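Local coordinates for glutathione-specific gamma-glutamylcyclotransferase (Saccharomyces cerevisiae S288c, PDB 5HWK), which cleaves glutathione specifically into 5-oxo-L-proline and a Cys-Gly dipeptide, allowing the cell to use glutathione, at residues A[110-113]-A[114-118]. Sequence-based numbering, arbitrary orientation.
Sequences YLNV and REQNG. With BEZ (benzoic acid), chain C; PO4 (phosphate ion), chain D.
Two groups grip the carbonyl oxygen of Tyr-110: NE of Arg-114 donates to O of Tyr-110 at 3.2 Å, and a water donates to the same oxygen while accepting from Arg-114 NH2. Tyr-110 O and the water both lie at the guanidinium edge, in its plane, which holds the group against rotation; its NH2 also reaches Lys-19 O and its NH1 Ser-15 OG. The site is the loop between strands 91-99 and 119-129 of the six-stranded antiparallel sheet, where residues 110-112 follow helical backbone angles beside the ligand pocket of this ChaC-family enzyme. Arg-114 N closes the turn on Leu-111 O at 3.1 Å, with an N-H...O angle of 165°. A bend at chi3 (82°) sets the arginine NE against Tyr-110 O. Farther along, Gln-116 NE2 donates to Asn-112 OD1 at 2.9 Å, in the carbonyl plane of Asn-112, and the two amide planes are 52° apart. Replacing Gln-116 by an alanine is likely to leave Asn-112 OD1 without this donor and take away the CG that packs 3.7 Å from Leu-111 CB. Glu-115, by similarity the proton acceptor, is hydrogen-bonded to Ser-15 OG through OE1, an atom 3.4 Å from C5 of the bound benzoic acid. Leu-111 CD2 also borders that ring, 3.5 Å from its C4.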
loop_
_atom_site.group_PDB
_atom_site.type_symbol
_atom_site.label_atom_id
_atom_site.label_comp_id
_atom_site.label_asym_id
_atom_site.label_seq_id
_atom_site.Cartn_x
_atom_site.Cartn_y
_atom_site.Cartn_z
ATOM N N TYR A 110 0.571 6.349 -14.323
ATOM C CA TYR A 110 1.457 6.651 -13.204
ATOM C C TYR A 110 2.502 5.587 -12.980
ATOM O O TYR A 110 3.536 5.887 -12.386
ATOM C CB TYR A 110 0.659 6.761 -11.905
ATOM C CG TYR A 110 -0.102 8.043 -11.745
ATOM C CD1 TYR A 110 0.126 9.135 -12.594
ATOM C CD2 TYR A 110 -1.030 8.189 -10.715
ATOM C CE1 TYR A 110 -0.582 10.340 -12.418
ATOM C CE2 TYR A 110 -1.742 9.381 -10.543
ATOM C CZ TYR A 110 -1.511 10.441 -11.392
ATOM O OH TYR A 110 -2.221 11.594 -11.211
ATOM N N LEU A 111 2.260 4.352 -13.400
ATOM C CA LEU A 111 3.260 3.317 -13.140
ATOM C C LEU A 111 4.415 3.330 -14.139
ATOM O O LEU A 111 5.363 2.548 -13.959
ATOM C CB LEU A 111 2.652 1.920 -13.054
ATOM C CG LEU A 111 1.604 1.751 -11.945
ATOM C CD1 LEU A 111 1.371 0.291 -11.660
ATOM C CD2 LEU A 111 1.988 2.452 -10.633
ATOM N N ASN A 112 4.364 4.180 -15.173
ATOM C CA ASN A 112 5.398 4.175 -16.204
ATOM C C ASN A 112 6.774 4.543 -15.656
ATOM O O ASN A 112 7.785 4.247 -16.306
ATOM C CB ASN A 112 5.041 5.138 -17.340
ATOM C CG ASN A 112 3.889 4.648 -18.175
ATOM O OD1 ASN A 112 3.437 3.521 -17.994
ATOM N ND2 ASN A 112 3.410 5.484 -19.101
ATOM N N VAL A 113 6.831 5.179 -14.485
ATOM C CA VAL A 113 8.070 5.619 -13.857
ATOM C C VAL A 113 8.377 4.853 -12.580
ATOM O O VAL A 113 9.258 5.280 -11.798
ATOM C CB VAL A 113 8.065 7.125 -13.564
ATOM C CG1 VAL A 113 7.993 7.927 -14.861
ATOM C CG2 VAL A 113 6.915 7.455 -12.582
ATOM N N ARG A 114 7.684 3.751 -12.324
ATOM C CA ARG A 114 7.891 3.040 -11.064
ATOM C C ARG A 114 7.604 1.554 -11.255
ATOM O O ARG A 114 7.612 1.039 -12.375
ATOM C CB ARG A 114 7.081 3.679 -9.931
ATOM C CG ARG A 114 5.604 3.674 -10.189
ATOM C CD ARG A 114 4.871 4.537 -9.157
ATOM N NE ARG A 114 4.903 5.966 -9.476
ATOM C CZ ARG A 114 5.321 6.915 -8.644
ATOM N NH1 ARG A 114 5.785 6.592 -7.438
ATOM N NH2 ARG A 114 5.250 8.195 -9.021
ATOM N N GLU A 115 7.414 0.849 -10.142
ATOM C CA GLU A 115 7.119 -0.573 -10.193
ATOM C C GLU A 115 5.811 -0.741 -10.964
ATOM O O GLU A 115 4.856 0.030 -10.772
ATOM C CB GLU A 115 6.917 -1.052 -8.756
ATOM C CG GLU A 115 8.090 -0.639 -7.811
ATOM C CD GLU A 115 8.065 0.832 -7.326
ATOM O OE1 GLU A 115 7.010 1.500 -7.118
ATOM O OE2 GLU A 115 9.148 1.386 -7.105
ATOM N N GLN A 116 5.775 -1.724 -11.867
ATOM C CA GLN A 116 4.692 -1.726 -12.848
ATOM C C GLN A 116 4.260 -3.129 -13.263
ATOM O O GLN A 116 3.071 -3.348 -13.549
ATOM C CB GLN A 116 5.131 -0.940 -14.100
ATOM C CG GLN A 116 4.035 -0.789 -15.135
ATOM C CD GLN A 116 4.350 0.281 -16.182
ATOM O OE1 GLN A 116 5.509 0.442 -16.593
ATOM N NE2 GLN A 116 3.318 1.035 -16.599
ATOM N N ASN A 117 5.180 -4.102 -13.365
ATOM C CA ASN A 117 4.782 -5.411 -13.895
ATOM C C ASN A 117 3.751 -6.053 -12.984
ATOM O O ASN A 117 3.945 -6.159 -11.768
ATOM C CB ASN A 117 6.005 -6.336 -13.976
ATOM C CG ASN A 117 6.910 -5.977 -15.099
ATOM O OD1 ASN A 117 6.457 -5.746 -16.213
ATOM N ND2 ASN A 117 8.215 -5.932 -14.824
ATOM N N GLY A 118 2.641 -6.483 -13.577
ATOM C CA GLY A 118 1.618 -7.222 -12.866
ATOM C C GLY A 118 0.652 -6.368 -12.061
ATOM O O GLY A 118 -0.291 -6.912 -11.469
HETATM C C BEZ C . 1.479 2.942 -4.585
HETATM O O1 BEZ C . 2.222 3.668 -3.983
HETATM O O2 BEZ C . 0.322 2.857 -4.158
HETATM C C1 BEZ C . 1.959 2.114 -5.736
HETATM C C2 BEZ C . 1.117 1.129 -6.213
HETATM C C3 BEZ C . 1.547 0.285 -7.244
HETATM C C4 BEZ C . 2.776 0.486 -7.849
HETATM C C5 BEZ C . 3.588 1.510 -7.387
HETATM C C6 BEZ C . 3.213 2.331 -6.328
HETATM P P PO4 D . 8.747 -4.213 -11.686
HETATM O O1 PO4 D . 8.819 -5.684 -12.084
HETATM O O2 PO4 D . 7.916 -3.433 -12.682
HETATM O O3 PO4 D . 10.156 -3.648 -11.451
HETATM O O4 PO4 D . 8.023 -4.149 -10.296
HETATM O O HOH W 1 3.602 8.841 -11.353
HETATM O O HOH W 2 6.932 2.050 -18.714
#